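Histidine utilization repressor (Pseudomonas syringae pv. tomato, PDB 2PKH) probably represses the histidine utilization (hut) genes by binding the hutP region of the operon in the absence of inducer, this chain being its C-terminal UTRA domain. Local coordinates at residues R56-Y66 and P76-A84; V43-I53 and D101-D109. One frame throughout, in Å; residues are numbered along the deposited sequence.

Interaction 1 (R56-Y66 and P76-A84); sequences RFVNAQVAPDY and PYAYLSQVA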
# COMPACT_ATOMS: atom_id res chain seq x y z
N ARG B 56 12.87 13.26 -15.36
CA ARG B 56 11.53 13.74 -15.02
C ARG B 56 11.08 14.78 -16.00
O ARG B 56 11.85 15.70 -16.32
CB ARG B 56 11.52 14.38 -13.59
CG ARG B 56 10.13 15.00 -13.20
CD ARG B 56 10.00 15.31 -11.69
NE ARG B 56 10.15 14.14 -10.80
CZ ARG B 56 9.20 13.26 -10.49
NH1 ARG B 56 7.98 13.35 -11.03
NH2 ARG B 56 9.50 12.25 -9.67
N PHE B 57 9.85 14.68 -16.43
CA PHE B 57 9.27 15.69 -17.33
C PHE B 57 8.01 16.30 -16.71
O PHE B 57 7.25 15.57 -16.03
CB PHE B 57 8.93 15.01 -18.67
CG PHE B 57 10.12 14.32 -19.30
CD1 PHE B 57 10.84 14.91 -20.34
CD2 PHE B 57 10.55 13.05 -18.79
CE1 PHE B 57 11.97 14.25 -20.87
CE2 PHE B 57 11.66 12.42 -19.31
CZ PHE B 57 12.40 13.06 -20.33
N VAL B 58 7.78 17.61 -16.98
CA VAL B 58 6.82 18.42 -16.22
C VAL B 58 6.11 19.34 -17.17
O VAL B 58 6.70 19.97 -18.06
CB VAL B 58 7.50 19.27 -15.07
CG1 VAL B 58 6.48 20.11 -14.34
CG2 VAL B 58 8.37 18.39 -14.08
N ASN B 59 4.81 19.36 -17.01
CA ASN B 59 3.97 20.18 -17.80
C ASN B 59 4.28 21.61 -17.40
O ASN B 59 4.07 22.00 -16.24
CB ASN B 59 2.49 19.91 -17.51
CG ASN B 59 1.63 21.01 -18.06
OD1 ASN B 59 1.11 21.81 -17.31
ND2 ASN B 59 1.62 21.16 -19.40
N ALA B 60 4.87 22.32 -18.34
CA ALA B 60 5.19 23.75 -18.17
C ALA B 60 4.01 24.65 -17.69
O ALA B 60 4.25 25.62 -16.98
CB ALA B 60 5.79 24.25 -19.46
N GLN B 61 2.76 24.32 -18.04
CA GLN B 61 1.62 25.17 -17.63
C GLN B 61 1.30 25.03 -16.16
O GLN B 61 0.83 25.99 -15.59
CB GLN B 61 0.32 24.86 -18.40
CG GLN B 61 0.52 24.57 -19.87
CD GLN B 61 0.70 25.81 -20.70
OE1 GLN B 61 -0.27 26.54 -21.00
NE2 GLN B 61 1.94 26.05 -21.12
N VAL B 62 1.57 23.85 -15.57
CA VAL B 62 1.21 23.55 -14.18
C VAL B 62 2.25 24.08 -13.23
O VAL B 62 1.92 24.56 -12.13
CB VAL B 62 1.07 21.99 -13.95
CG1 VAL B 62 0.92 21.63 -12.48
CG2 VAL B 62 -0.11 21.45 -14.68
N ALA B 63 3.53 24.01 -13.64
CA ALA B 63 4.61 24.41 -12.76
C ALA B 63 5.51 25.39 -13.56
O ALA B 63 6.65 25.04 -14.00
CB ALA B 63 5.39 23.19 -12.28
N PRO B 64 4.98 26.60 -13.82
CA PRO B 64 5.73 27.50 -14.68
C PRO B 64 7.12 27.87 -14.22
O PRO B 64 7.97 28.27 -15.05
CB PRO B 64 4.80 28.73 -14.84
CG PRO B 64 3.67 28.51 -13.95
CD PRO B 64 3.67 27.15 -13.41
N ASP B 65 7.39 27.74 -12.92
CA ASP B 65 8.68 28.19 -12.38
C ASP B 65 9.64 27.01 -12.07
O ASP B 65 10.64 27.20 -11.36
CB ASP B 65 8.47 29.03 -11.11
CG ASP B 65 7.69 30.33 -11.40
OD1 ASP B 65 7.84 30.89 -12.50
OD2 ASP B 65 6.92 30.76 -10.52
N TYR B 66 9.32 25.83 -12.60
CA TYR B 66 10.11 24.64 -12.39
C TYR B 66 11.60 24.85 -12.74
O TYR B 66 12.48 24.49 -11.96
CB TYR B 66 9.50 23.48 -13.19
CG TYR B 66 10.08 22.08 -12.85
CD1 TYR B 66 9.58 21.33 -11.83
CD2 TYR B 66 11.09 21.54 -13.62
CE1 TYR B 66 10.12 20.05 -11.52
CE2 TYR B 66 11.63 20.22 -13.35
CZ TYR B 66 11.17 19.52 -12.31
OH TYR B 66 11.66 18.22 -12.10
N PRO B 76 12.42 17.55 -6.96
CA PRO B 76 11.32 17.94 -7.86
C PRO B 76 9.90 17.52 -7.37
O PRO B 76 8.96 18.32 -7.37
CB PRO B 76 11.68 17.27 -9.18
CG PRO B 76 13.24 17.13 -9.13
CD PRO B 76 13.60 17.00 -7.65
N TYR B 77 9.77 16.28 -6.91
CA TYR B 77 8.45 15.84 -6.39
C TYR B 77 7.97 16.69 -5.22
O TYR B 77 6.82 17.05 -5.19
CB TYR B 77 8.49 14.40 -5.99
CG TYR B 77 7.09 13.86 -5.81
CD1 TYR B 77 6.34 13.43 -6.91
CD2 TYR B 77 6.51 13.82 -4.55
CE1 TYR B 77 5.04 12.92 -6.75
CE2 TYR B 77 5.20 13.37 -4.37
CZ TYR B 77 4.47 12.91 -5.48
OH TYR B 77 3.17 12.38 -5.30
N ALA B 78 8.86 17.02 -4.28
CA ALA B 78 8.47 17.82 -3.14
C ALA B 78 8.05 19.17 -3.64
O ALA B 78 7.00 19.68 -3.24
CB ALA B 78 9.64 17.97 -2.16
N TYR B 79 8.88 19.79 -4.48
CA TYR B 79 8.52 21.06 -5.08
C TYR B 79 7.12 21.02 -5.75
O TYR B 79 6.22 21.81 -5.43
CB TYR B 79 9.56 21.50 -6.10
CG TYR B 79 9.12 22.72 -6.86
CD1 TYR B 79 9.10 23.96 -6.24
CD2 TYR B 79 8.75 22.63 -8.21
CE1 TYR B 79 8.67 25.11 -6.91
CE2 TYR B 79 8.33 23.76 -8.92
CZ TYR B 79 8.31 25.01 -8.25
OH TYR B 79 7.95 26.14 -8.92
N LEU B 80 6.96 20.08 -6.67
CA LEU B 80 5.71 19.93 -7.40
C LEU B 80 4.50 19.71 -6.49
O LEU B 80 3.43 20.28 -6.71
CB LEU B 80 5.84 18.79 -8.44
CG LEU B 80 6.73 19.00 -9.70
CD1 LEU B 80 6.73 17.68 -10.46
CD2 LEU B 80 6.21 20.15 -10.55
N SER B 81 4.66 18.93 -5.45
CA SER B 81 3.53 18.73 -4.54
C SER B 81 3.15 20.01 -3.75
O SER B 81 2.07 20.07 -3.14
CB SER B 81 3.79 17.53 -3.62
OG SER B 81 4.74 17.90 -2.66
N GLN B 82 4.02 21.03 -3.81
CA GLN B 82 3.74 22.37 -3.26
C GLN B 82 2.99 23.20 -4.26
O GLN B 82 2.25 24.09 -3.90
CB GLN B 82 5.03 23.15 -3.08
CG GLN B 82 5.81 23.00 -1.82
CD GLN B 82 6.93 24.05 -1.80
OE1 GLN B 82 7.95 23.87 -1.15
NE2 GLN B 82 6.73 25.15 -2.53
N VAL B 83 3.28 22.98 -5.52
CA VAL B 83 2.77 23.80 -6.60
C VAL B 83 1.34 23.42 -6.91
O VAL B 83 0.54 24.26 -7.27
CB VAL B 83 3.65 23.59 -7.86
CG1 VAL B 83 2.86 23.92 -9.13
CG2 VAL B 83 4.87 24.43 -7.77
N ALA B 84 1.01 22.13 -6.77
CA ALA B 84 -0.32 21.66 -7.14
C ALA B 84 -0.66 20.44 -6.30
O ALA B 84 0.23 19.70 -5.90
CB ALA B 84 -0.32 21.29 -8.59
O HOH W 1 5.90 26.55 -10.67
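Leu80, on the inner side of helix 76-83, packs against the end of strand 49-59 and the turn after it, joining a helix of the UTRA domain to its antiparallel sheet. The apolar contacts centre on its two methyls. CD2 lies 3.6 Å from Ala63 CB and also touches Tyr66 CD1, while Val58 and Leu80 meet tip to tip, with Val58 CG1 and Leu80 CD2 3.8 Å apart. The small methyl of Ala63, at the start of a type I turn, lets the helix come close. Val83 CG1 sits against Val62 O and Ala63.

Among the aromatic contacts, Tyr66 CD1 lies 3.9 Å from Tyr79 CD2. Val58 CG2 lies over one face of the Tyr66 ring, near its rim, and Pro76 CB is at its edge. The Tyr66 hydroxyl is hydrogen-bonded to Ser40.

Polar groups are linked less directly. Arg56 swings its CG opposite the backbone N (chi1 177°), which carries the aliphatic chain to Pro76; Arg56 CD lies 3.6 Å from Pro76 CB. Its NE forms a salt bridge with Glu54 and NH1 a hydrogen bond with Thr129. One water bridges turn and helix, accepting from Asp65 N at 2.9 Å and lying 2.7 Å from Tyr79 OH.

Interaction 2 (V43-I53 and D101-D109); sequences VHFENDIPVQI and DECKLLQID. With EDO (1,2-ethanediol), chain N.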
# COMPACT_ATOMS: atom_id res chain seq x y z
N VAL B 43 20.95 12.93 -10.49
CA VAL B 43 21.47 11.65 -9.93
C VAL B 43 21.42 11.90 -8.45
O VAL B 43 21.98 12.88 -7.94
CB VAL B 43 22.88 11.34 -10.34
CG1 VAL B 43 23.44 9.97 -9.76
CG2 VAL B 43 22.99 11.29 -11.94
N HIS B 44 20.76 10.98 -7.78
CA HIS B 44 20.59 11.02 -6.32
C HIS B 44 21.60 10.04 -5.71
O HIS B 44 21.73 8.90 -6.18
CB HIS B 44 19.16 10.57 -5.98
CG HIS B 44 18.11 11.59 -6.33
ND1 HIS B 44 17.42 11.56 -7.52
CD2 HIS B 44 17.64 12.67 -5.67
CE1 HIS B 44 16.55 12.55 -7.57
NE2 HIS B 44 16.69 13.25 -6.47
N PHE B 45 22.22 10.48 -4.62
CA PHE B 45 23.28 9.71 -3.90
C PHE B 45 22.78 9.43 -2.48
O PHE B 45 22.11 10.29 -1.90
CB PHE B 45 24.58 10.53 -3.77
CG PHE B 45 25.26 10.82 -5.10
CD1 PHE B 45 26.36 10.13 -5.46
CD2 PHE B 45 24.74 11.75 -5.96
CE1 PHE B 45 27.02 10.41 -6.74
CE2 PHE B 45 25.34 11.99 -7.22
CZ PHE B 45 26.47 11.32 -7.59
N GLU B 46 23.15 8.29 -1.92
CA GLU B 46 22.89 8.06 -0.52
C GLU B 46 24.25 7.78 0.04
O GLU B 46 24.94 6.87 -0.41
CB GLU B 46 21.93 6.88 -0.40
CG GLU B 46 21.72 6.28 0.99
CD GLU B 46 21.17 4.84 0.89
OE1 GLU B 46 19.94 4.66 0.70
OE2 GLU B 46 21.97 3.89 0.96
N ASN B 47 24.71 8.63 0.97
CA ASN B 47 26.09 8.57 1.47
C ASN B 47 27.11 8.50 0.36
O ASN B 47 27.99 7.63 0.41
CB ASN B 47 26.29 7.38 2.45
CG ASN B 47 25.31 7.43 3.64
OD1 ASN B 47 24.99 8.51 4.18
ND2 ASN B 47 24.82 6.24 4.05
N ASP B 48 27.01 9.39 -0.62
CA ASP B 48 27.98 9.46 -1.69
C ASP B 48 27.99 8.35 -2.74
O ASP B 48 28.83 8.40 -3.64
CB ASP B 48 29.40 9.64 -1.12
CG ASP B 48 29.45 10.86 -0.20
OD1 ASP B 48 28.85 11.91 -0.59
OD2 ASP B 48 30.01 10.73 0.91
N ILE B 49 27.10 7.39 -2.63
CA ILE B 49 27.00 6.35 -3.65
C ILE B 49 25.71 6.59 -4.46
O ILE B 49 24.64 6.82 -3.85
CB ILE B 49 26.89 4.95 -3.01
CG1 ILE B 49 27.98 4.73 -1.94
CG2 ILE B 49 26.92 3.92 -4.12
CD1 ILE B 49 27.75 3.50 -1.04
N PRO B 50 25.81 6.56 -5.81
CA PRO B 50 24.65 6.76 -6.65
C PRO B 50 23.55 5.75 -6.32
O PRO B 50 23.82 4.56 -6.26
CB PRO B 50 25.22 6.54 -8.05
CG PRO B 50 26.70 6.97 -7.94
CD PRO B 50 27.09 6.57 -6.61
N VAL B 51 22.31 6.22 -6.16
CA VAL B 51 21.21 5.26 -5.90
C VAL B 51 20.10 5.36 -6.89
O VAL B 51 19.29 4.44 -7.02
CB VAL B 51 20.63 5.34 -4.46
CG1 VAL B 51 21.75 4.98 -3.40
CG2 VAL B 51 20.12 6.73 -4.16
N GLN B 52 20.02 6.49 -7.60
CA GLN B 52 18.87 6.68 -8.57
C GLN B 52 19.22 7.67 -9.60
O GLN B 52 19.82 8.65 -9.27
CB GLN B 52 17.69 7.30 -7.83
CG GLN B 52 16.39 7.13 -8.58
CD GLN B 52 15.28 7.99 -8.01
OE1 GLN B 52 15.40 9.17 -7.94
NE2 GLN B 52 14.23 7.37 -7.56
N ILE B 53 18.84 7.42 -10.86
CA ILE B 53 18.77 8.49 -11.84
C ILE B 53 17.29 8.86 -12.00
O ILE B 53 16.48 8.01 -12.31
CB ILE B 53 19.38 8.10 -13.25
CG1 ILE B 53 20.81 7.54 -13.08
CG2 ILE B 53 19.55 9.35 -14.15
CD1 ILE B 53 21.46 7.17 -14.47
N ASP B 101 25.79 4.75 -20.66
CA ASP B 101 25.96 6.07 -20.02
C ASP B 101 25.32 6.11 -18.65
O ASP B 101 25.81 6.78 -17.75
CB ASP B 101 25.47 7.21 -20.90
CG ASP B 101 26.32 7.41 -22.14
OD1 ASP B 101 27.54 7.09 -22.14
OD2 ASP B 101 25.76 7.89 -23.15
N GLU B 102 24.21 5.39 -18.50
CA GLU B 102 23.55 5.27 -17.20
C GLU B 102 24.42 4.47 -16.21
O GLU B 102 24.45 4.78 -15.01
CB GLU B 102 22.17 4.58 -17.35
CG GLU B 102 21.09 5.46 -17.94
CD GLU B 102 19.89 4.69 -18.38
OE1 GLU B 102 19.94 3.47 -18.56
OE2 GLU B 102 18.83 5.31 -18.49
N CYS B 103 25.11 3.41 -16.68
CA CYS B 103 26.06 2.69 -15.79
C CYS B 103 27.16 3.61 -15.28
O CYS B 103 27.56 3.53 -14.14
CB CYS B 103 26.68 1.46 -16.47
SG CYS B 103 25.49 0.21 -16.84
N LYS B 104 27.67 4.49 -16.14
CA LYS B 104 28.71 5.41 -15.69
C LYS B 104 28.15 6.37 -14.62
O LYS B 104 28.77 6.57 -13.57
CB LYS B 104 29.26 6.20 -16.92
CG LYS B 104 30.02 5.26 -17.90
CD LYS B 104 30.62 5.99 -19.09
CE LYS B 104 30.69 5.12 -20.35
NZ LYS B 104 29.69 5.61 -21.43
N LEU B 105 26.98 6.94 -14.86
CA LEU B 105 26.34 7.84 -13.89
C LEU B 105 26.05 7.18 -12.54
O LEU B 105 26.24 7.82 -11.49
CB LEU B 105 25.03 8.40 -14.44
CG LEU B 105 24.96 9.50 -15.51
CD1 LEU B 105 23.57 10.08 -15.44
CD2 LEU B 105 26.05 10.57 -15.25
N LEU B 106 25.55 5.93 -12.55
CA LEU B 106 25.26 5.19 -11.31
C LEU B 106 26.47 4.47 -10.71
O LEU B 106 26.35 3.87 -9.64
CB LEU B 106 24.16 4.13 -11.55
CG LEU B 106 22.71 4.62 -11.75
CD1 LEU B 106 21.72 3.45 -12.11
CD2 LEU B 106 22.26 5.23 -10.52
N GLN B 107 27.62 4.54 -11.36
CA GLN B 107 28.79 3.82 -10.88
C GLN B 107 28.45 2.36 -10.60
O GLN B 107 28.68 1.88 -9.48
CB GLN B 107 29.36 4.48 -9.61
CG GLN B 107 30.01 5.83 -9.94
CD GLN B 107 30.47 6.55 -8.70
OE1 GLN B 107 31.36 6.11 -7.99
NE2 GLN B 107 29.81 7.64 -8.41
N ILE B 108 27.96 1.64 -11.62
CA ILE B 108 27.61 0.19 -11.48
C ILE B 108 28.21 -0.60 -12.63
O ILE B 108 28.66 -0.05 -13.65
CB ILE B 108 26.07 -0.05 -11.51
CG1 ILE B 108 25.43 0.71 -12.68
CG2 ILE B 108 25.47 0.49 -10.23
CD1 ILE B 108 23.90 0.33 -13.01
N ASP B 109 28.27 -1.91 -12.41
CA ASP B 109 28.69 -2.88 -13.41
C ASP B 109 27.72 -2.82 -14.57
O ASP B 109 26.55 -2.56 -14.37
CB ASP B 109 28.70 -4.25 -12.70
CG ASP B 109 29.97 -4.43 -11.83
OD1 ASP B 109 30.81 -3.53 -11.84
OD2 ASP B 109 30.17 -5.46 -11.17
C1 EDO N . 12.85 11.30 -4.63
O1 EDO N . 13.80 11.66 -3.63
C2 EDO N . 13.64 10.92 -5.89
O2 EDO N . 12.72 10.67 -6.97
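Ile53 lies across Leu105 and Leu106, where the C-terminal end of helix 100-106 packs on the beta hairpin of strands 36-46 and 49-59 in the UTRA domain. Its CG1, anti to the carbonyl carbon (chi1 -53°), rests 3.7 Å from Leu106 CG, and the extended tip carries CD1 to 3.7 Å from Leu105 CD1. Branched aliphatic chains suit this place because they fill the gap between strand and helix without needing polar partners. Leu105 CD1 also meets Val43 CG2, so a single leucine methyl touches both strands. Glu102 adds its CB and CG to the same Ile53 methyl, while its carboxylate turns to Arg132 in a salt bridge.

Nearer the hairpin turn, a type I' turn from Glu46 to Ile49, compact Pro50 allows close approach: its CA is 5.0 Å from that of Leu106. The helix ends in a Schellman motif in which Gln107 takes positive phi (50°), and the Gln107 side chain crosses Pro50 at about a right angle. Arg139 links strand and helix end, hydrogen-bonding through NH1 to the carbonyls of Pro50 and Leu106 and through NH2 to that of Gln107.

A classic beta bulge sets Val51 and Gln52 against His44, whose carbonyl accepts from both backbone N-H groups. Beside it an ethanediol, probably from the crystallisation liquor, places C2 over one face of the His44 ring, and its O2 donates a weak 3.2 Å hydrogen bond to Gln52 OE1.

After strand 9-20 and helix 22-29, the chain runs through strand 36-46, turns at residues 47-48 and returns along strand 49-59; the end of strand 36-46 and the first half of strand 49-59 belong to interaction 2, the last residues of strand 49-59 to interaction 1. The loop after that strand leads into helix 76-83, where interaction 1 closes a loop of nine intervening residues. Strand 88-97 then leads to helix 100-106, which comes back to the hairpin, and interaction 2 closes a loop of 47. The short closure is thus contained within the long one. The contacts, with centres about 24 Å apart, lie on opposite sides of the chain's centre and attach two helices to different ends of strand 49-59.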